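Local coordinates for peptidyl-prolyl cis-trans isomerase cyclophilin-type (Toxoplasma gondii, PDB 3BO7), which probably accelerates protein folding by catalysing the cis-trans isomerisation of peptidyl-proline bonds, and is seen here in complex with the immunosuppressant cyclosporin A, at residues Cys38-Ile52 with Asp158-Val171. Numbering follows the deposited sequence.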
loop_
_atom_site.group_PDB
_atom_site.type_symbol
_atom_site.label_atom_id
_atom_site.label_comp_id
_atom_site.label_asym_id
_atom_site.label_seq_id
_atom_site.Cartn_x
_atom_site.Cartn_y
_atom_site.Cartn_z
ATOM N N CYS A 38 3.291 9.650 5.077
ATOM C CA CYS A 38 3.454 10.541 3.920
ATOM C C CYS A 38 3.998 11.923 4.325
ATOM O O CYS A 38 4.839 12.491 3.623
ATOM C CB CYS A 38 2.137 10.702 3.153
ATOM S SG CYS A 38 1.627 9.244 2.235
ATOM N N ALA A 39 3.526 12.440 5.460
ATOM C CA ALA A 39 3.932 13.756 5.953
ATOM C C ALA A 39 5.446 13.871 6.158
ATOM O O ALA A 39 6.051 14.873 5.759
ATOM C CB ALA A 39 3.179 14.105 7.241
ATOM N N VAL A 40 6.051 12.842 6.749
ATOM C CA VAL A 40 7.485 12.828 7.061
ATOM C C VAL A 40 8.336 12.133 5.990
ATOM O O VAL A 40 9.494 11.770 6.251
ATOM C CB VAL A 40 7.766 12.187 8.438
ATOM C CG1 VAL A 40 7.120 12.993 9.538
ATOM C CG2 VAL A 40 7.287 10.731 8.478
ATOM N N LYS A 41 7.757 11.949 4.802
ATOM C CA LYS A 41 8.445 11.387 3.616
ATOM C C LYS A 41 8.958 9.938 3.768
ATOM O O LYS A 41 9.783 9.467 2.983
ATOM C CB LYS A 41 9.562 12.327 3.105
ATOM C CG LYS A 41 9.138 13.791 2.856
ATOM C CD LYS A 41 7.947 13.910 1.909
ATOM C CE LYS A 41 7.519 15.367 1.686
ATOM N NZ LYS A 41 8.501 16.146 0.874
ATOM N N TYR A 42 8.434 9.244 4.773
ATOM C CA TYR A 42 8.703 7.832 5.055
ATOM C C TYR A 42 8.763 6.902 3.835
ATOM O O TYR A 42 9.633 6.028 3.764
ATOM C CB TYR A 42 7.632 7.350 6.034
ATOM C CG TYR A 42 7.693 5.907 6.448
ATOM C CD1 TYR A 42 8.401 5.513 7.591
ATOM C CD2 TYR A 42 7.000 4.932 5.725
ATOM C CE1 TYR A 42 8.434 4.182 7.978
ATOM C CE2 TYR A 42 7.035 3.609 6.103
ATOM C CZ TYR A 42 7.742 3.239 7.227
ATOM O OH TYR A 42 7.745 1.917 7.594
ATOM N N PHE A 43 7.850 7.087 2.880
ATOM C CA PHE A 43 7.743 6.174 1.737
ATOM C C PHE A 43 8.697 6.491 0.583
ATOM O O PHE A 43 8.867 5.672 -0.329
ATOM C CB PHE A 43 6.299 6.080 1.232
ATOM C CG PHE A 43 5.363 5.405 2.193
ATOM C CD1 PHE A 43 5.387 4.019 2.354
ATOM C CD2 PHE A 43 4.457 6.156 2.944
ATOM C CE1 PHE A 43 4.522 3.384 3.251
ATOM C CE2 PHE A 43 3.584 5.537 3.839
ATOM C CZ PHE A 43 3.615 4.144 3.996
ATOM N N ASP A 44 9.308 7.674 0.622
ATOM C CA ASP A 44 10.284 8.069 -0.387
ATOM C C ASP A 44 11.419 7.061 -0.402
ATOM O O ASP A 44 12.004 6.764 0.645
ATOM C CB ASP A 44 10.830 9.476 -0.102
ATOM C CG ASP A 44 9.828 10.583 -0.429
ATOM O OD1 ASP A 44 8.608 10.300 -0.571
ATOM O OD2 ASP A 44 10.272 11.748 -0.541
ATOM N N ASP A 45 11.697 6.531 -1.593
ATOM C CA ASP A 45 12.782 5.562 -1.850
ATOM C C ASP A 45 12.472 4.099 -1.475
ATOM O O ASP A 45 13.273 3.207 -1.745
ATOM C CB ASP A 45 14.122 6.028 -1.250
ATOM C CG ASP A 45 14.596 7.360 -1.833
ATOM O OD1 ASP A 45 14.444 7.573 -3.060
ATOM O OD2 ASP A 45 15.114 8.197 -1.061
ATOM N N THR A 46 11.317 3.847 -0.865
ATOM C CA THR A 46 10.855 2.469 -0.711
ATOM C C THR A 46 10.505 1.889 -2.086
ATOM O O THR A 46 10.223 2.630 -3.036
ATOM C CB THR A 46 9.650 2.323 0.266
ATOM O OG1 THR A 46 8.518 3.053 -0.225
ATOM C CG2 THR A 46 10.025 2.812 1.660
ATOM N N ILE A 47 10.540 0.563 -2.181
ATOM C CA ILE A 47 10.283 -0.138 -3.433
ATOM C C ILE A 47 9.003 -0.971 -3.380
ATOM O O ILE A 47 8.372 -1.093 -2.333
ATOM C CB ILE A 47 11.481 -1.052 -3.829
ATOM C CG1 ILE A 47 11.857 -1.995 -2.681
ATOM C CG2 ILE A 47 12.680 -0.216 -4.293
ATOM C CD1 ILE A 47 12.838 -3.085 -3.091
ATOM N N PHE A 48 8.616 -1.512 -4.530
ATOM C CA PHE A 48 7.600 -2.553 -4.588
ATOM C C PHE A 48 8.334 -3.886 -4.754
ATOM O O PHE A 48 8.736 -4.256 -5.860
ATOM C CB PHE A 48 6.593 -2.287 -5.713
ATOM C CG PHE A 48 5.641 -1.161 -5.417
ATOM C CD1 PHE A 48 4.370 -1.425 -4.919
ATOM C CD2 PHE A 48 6.018 0.163 -5.619
ATOM C CE1 PHE A 48 3.481 -0.390 -4.639
ATOM C CE2 PHE A 48 5.143 1.212 -5.340
ATOM C CZ PHE A 48 3.866 0.934 -4.845
ATOM N N HIS A 49 8.508 -4.584 -3.624
ATOM C CA HIS A 49 9.494 -5.667 -3.475
ATOM C C HIS A 49 8.933 -7.066 -3.680
ATOM O O HIS A 49 9.674 -8.036 -3.667
ATOM C CB HIS A 49 10.123 -5.601 -2.079
ATOM C CG HIS A 49 9.196 -6.035 -0.987
ATOM N ND1 HIS A 49 8.296 -5.177 -0.391
ATOM C CD2 HIS A 49 9.006 -7.243 -0.408
ATOM C CE1 HIS A 49 7.603 -5.836 0.521
ATOM N NE2 HIS A 49 8.015 -7.090 0.532
ATOM N N ARG A 50 7.622 -7.176 -3.810
ATOM C CA ARG A 50 7.002 -8.465 -4.066
ATOM C C ARG A 50 5.853 -8.275 -5.059
ATOM O O ARG A 50 4.947 -7.467 -4.835
ATOM C CB ARG A 50 6.545 -9.127 -2.761
ATOM C CG ARG A 50 5.855 -10.478 -2.956
ATOM C CD ARG A 50 5.762 -11.280 -1.660
ATOM N NE ARG A 50 4.794 -12.370 -1.779
ATOM C CZ ARG A 50 3.533 -12.317 -1.348
ATOM N NH1 ARG A 50 3.073 -11.227 -0.748
ATOM N NH2 ARG A 50 2.727 -13.357 -1.515
ATOM N N CYS A 51 5.908 -9.026 -6.154
ATOM C CA CYS A 51 5.010 -8.821 -7.290
ATOM C C CYS A 51 4.626 -10.167 -7.882
ATOM O O CYS A 51 5.477 -10.883 -8.430
ATOM C CB CYS A 51 5.685 -7.931 -8.348
ATOM S SG CYS A 51 4.679 -7.538 -9.802
ATOM N N ILE A 52 3.346 -10.512 -7.757
ATOM C CA ILE A 52 2.829 -11.773 -8.268
ATOM C C ILE A 52 1.703 -11.537 -9.277
ATOM O O ILE A 52 0.619 -11.052 -8.922
ATOM C CB ILE A 52 2.394 -12.725 -7.113
ATOM C CG1 ILE A 52 3.608 -13.026 -6.208
ATOM C CG2 ILE A 52 1.764 -14.012 -7.671
ATOM C CD1 ILE A 52 3.296 -13.719 -4.896
ATOM N N ASP A 158 9.953 -13.662 -5.833
ATOM C CA ASP A 158 8.923 -12.788 -6.405
ATOM C C ASP A 158 9.244 -11.295 -6.339
ATOM O O ASP A 158 8.366 -10.460 -6.578
ATOM C CB ASP A 158 7.533 -13.104 -5.832
ATOM C CG ASP A 158 7.033 -14.472 -6.252
ATOM O OD1 ASP A 158 7.128 -14.791 -7.457
ATOM O OD2 ASP A 158 6.556 -15.232 -5.382
ATOM N N LYS A 159 10.498 -10.962 -6.034
ATOM C CA LYS A 159 10.954 -9.584 -6.150
ATOM C C LYS A 159 11.202 -9.264 -7.615
ATOM O O LYS A 159 11.945 -9.989 -8.276
ATOM C CB LYS A 159 12.229 -9.321 -5.339
ATOM C CG LYS A 159 12.599 -7.839 -5.283
ATOM C CD LYS A 159 14.072 -7.586 -4.984
ATOM C CE LYS A 159 14.337 -7.416 -3.484
ATOM N NZ LYS A 159 15.439 -6.429 -3.229
ATOM N N PRO A 160 10.582 -8.178 -8.132
ATOM C CA PRO A 160 10.912 -7.724 -9.482
ATOM C C PRO A 160 12.419 -7.523 -9.646
ATOM O O PRO A 160 13.101 -7.119 -8.692
ATOM C CB PRO A 160 10.187 -6.375 -9.583
ATOM C CG PRO A 160 9.060 -6.481 -8.635
ATOM C CD PRO A 160 9.561 -7.321 -7.500
ATOM N N LEU A 161 12.940 -7.817 -10.837
ATOM C CA LEU A 161 14.360 -7.576 -11.118
ATOM C C LEU A 161 14.648 -6.074 -11.114
ATOM O O LEU A 161 15.697 -5.633 -10.634
ATOM C CB LEU A 161 14.779 -8.226 -12.439
ATOM C CG LEU A 161 14.585 -9.744 -12.544
ATOM C CD1 LEU A 161 14.944 -10.221 -13.934
ATOM C CD2 LEU A 161 15.398 -10.499 -11.487
ATOM N N LYS A 162 13.689 -5.308 -11.639
ATOM C CA LYS A 162 13.674 -3.847 -11.569
ATOM C C LYS A 162 12.440 -3.382 -10.776
ATOM O O LYS A 162 11.404 -3.066 -11.374
ATOM C CB LYS A 162 13.657 -3.235 -12.977
ATOM C CG LYS A 162 14.988 -2.675 -13.452
ATOM N N PRO A 163 12.542 -3.334 -9.428
ATOM C CA PRO A 163 11.387 -2.907 -8.625
ATOM C C PRO A 163 11.071 -1.431 -8.849
ATOM O O PRO A 163 11.998 -0.609 -8.831
ATOM C CB PRO A 163 11.855 -3.122 -7.173
ATOM C CG PRO A 163 13.076 -3.973 -7.256
ATOM C CD PRO A 163 13.704 -3.659 -8.579
ATOM N N PRO A 164 9.783 -1.091 -9.082
ATOM C CA PRO A 164 9.395 0.318 -9.072
ATOM C C PRO A 164 9.713 0.923 -7.711
ATOM O O PRO A 164 9.412 0.318 -6.671
ATOM C CB PRO A 164 7.878 0.273 -9.290
ATOM C CG PRO A 164 7.618 -1.037 -9.938
ATOM C CD PRO A 164 8.636 -1.975 -9.365
ATOM N N LYS A 165 10.335 2.097 -7.727
ATOM C CA LYS A 165 10.733 2.785 -6.504
ATOM C C LYS A 165 9.959 4.096 -6.376
ATOM O O LYS A 165 9.838 4.850 -7.348
ATOM C CB LYS A 165 12.249 3.032 -6.498
ATOM C CG LYS A 165 12.786 3.691 -5.230
ATOM C CD LYS A 165 14.321 3.799 -5.229
ATOM C CE LYS A 165 14.844 4.870 -6.190
ATOM N NZ LYS A 165 14.429 6.257 -5.792
ATOM N N VAL A 166 9.427 4.346 -5.179
ATOM C CA VAL A 166 8.663 5.559 -4.894
ATOM C C VAL A 166 9.598 6.763 -4.886
ATOM O O VAL A 166 10.535 6.822 -4.084
ATOM C CB VAL A 166 7.898 5.464 -3.531
ATOM C CG1 VAL A 166 7.204 6.774 -3.192
ATOM C CG2 VAL A 166 6.892 4.312 -3.543
ATOM N N GLU A 167 9.343 7.706 -5.795
ATOM C CA GLU A 167 10.058 8.981 -5.836
ATOM C C GLU A 167 9.470 9.943 -4.810
ATOM O O GLU A 167 10.199 10.618 -4.081
ATOM C CB GLU A 167 10.024 9.584 -7.247
ATOM C CG GLU A 167 11.109 9.037 -8.167
ATOM C CD GLU A 167 10.857 9.279 -9.653
ATOM O OE1 GLU A 167 11.711 8.851 -10.457
ATOM O OE2 GLU A 167 9.823 9.880 -10.025
ATOM N N GLU A 168 8.145 9.979 -4.740
ATOM C CA GLU A 168 7.446 10.839 -3.793
ATOM C C GLU A 168 5.981 10.487 -3.749
ATOM O O GLU A 168 5.460 9.830 -4.652
ATOM C CB GLU A 168 7.578 12.319 -4.185
ATOM C CG GLU A 168 6.915 12.654 -5.518
ATOM C CD GLU A 168 6.895 14.135 -5.825
ATOM O OE1 GLU A 168 7.168 14.955 -4.920
ATOM O OE2 GLU A 168 6.599 14.478 -6.988
ATOM N N ILE A 169 5.324 10.956 -2.695
ATOM C CA ILE A 169 3.880 10.869 -2.586
ATOM C C ILE A 169 3.319 12.277 -2.416
ATOM O O ILE A 169 3.712 13.017 -1.501
ATOM C CB ILE A 169 3.438 9.914 -1.451
ATOM C CG1 ILE A 169 4.045 8.517 -1.682
ATOM C CG2 ILE A 169 1.914 9.854 -1.362
ATOM C CD1 ILE A 169 3.601 7.443 -0.694
ATOM N N ILE A 170 2.437 12.660 -3.335
ATOM C CA ILE A 170 1.790 13.962 -3.265
ATOM C C ILE A 170 0.415 13.772 -2.643
ATOM O O ILE A 170 -0.414 13.037 -3.176
ATOM C CB ILE A 170 1.660 14.655 -4.663
ATOM C CG1 ILE A 170 3.011 14.682 -5.400
ATOM C CG2 ILE A 170 1.078 16.070 -4.502
ATOM C CD1 ILE A 170 2.943 15.168 -6.856
ATOM N N VAL A 171 0.191 14.419 -1.503
ATOM C CA VAL A 171 -1.111 14.379 -0.856
ATOM C C VAL A 171 -1.916 15.613 -1.267
ATOM O O VAL A 171 -1.486 16.739 -1.055
ATOM C CB VAL A 171 -0.994 14.258 0.687
ATOM C CG1 VAL A 171 -2.371 14.216 1.327
ATOM C CG2 VAL A 171 -0.197 13.009 1.070
HETATM O O HOH W 1 5.047 11.737 1.184
HETATM O O HOH W 2 7.122 12.315 -0.682
HETATM O O HOH W 3 6.342 -14.912 -2.737
HETATM O O HOH W 4 6.410 -13.185 -9.246
#
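Lys165 runs along the backbone of Asp45 and Thr46, and its side chain can be followed atom by atom. CB packs on Ile47 CG2; CG lies 3.5 Å from Thr46 O and also near Asp45 O; CD passes Asp45 O. With chi3 at 73° and chi4 bent the same way, the chain curls back: CE approaches Asp45 OD1 (4.2 Å) before NZ closes to 3.0 Å from the same oxygen, a salt bridge made on the anti side of the carboxylate. Two backbone bonds to Val166 lie next to this pair: Asp45 N donates to Val166 O, and Val166 N donates to Thr46 O (2.9 Å). Thr46 OG1 turns back to Phe43 O (2.6 Å), which also accepts from Thr46 N, fixing the type II turn Phe43-Thr46. In the cyclophilin barrel, strands 48-52 and 166-171 are the two outermost of the antiparallel sheet, and a single backbone bridge, Ile47-Lys165, links the two segments. Further along, Phe48 N and Cys51 N bond to Pro164 O and Asp158 O, while Pro160 CG sits 3.7 Å from Cys51 CB. At the opposite end Ile169 CD1 abuts Phe43 CB (3.6 Å) and Ile169 CG2 touches Cys38 SG. One water links Arg50 NE, at its guanidinium edge, to Asp158 OD2; Arg50 NH2 itself holds the backbone of the bound peptide.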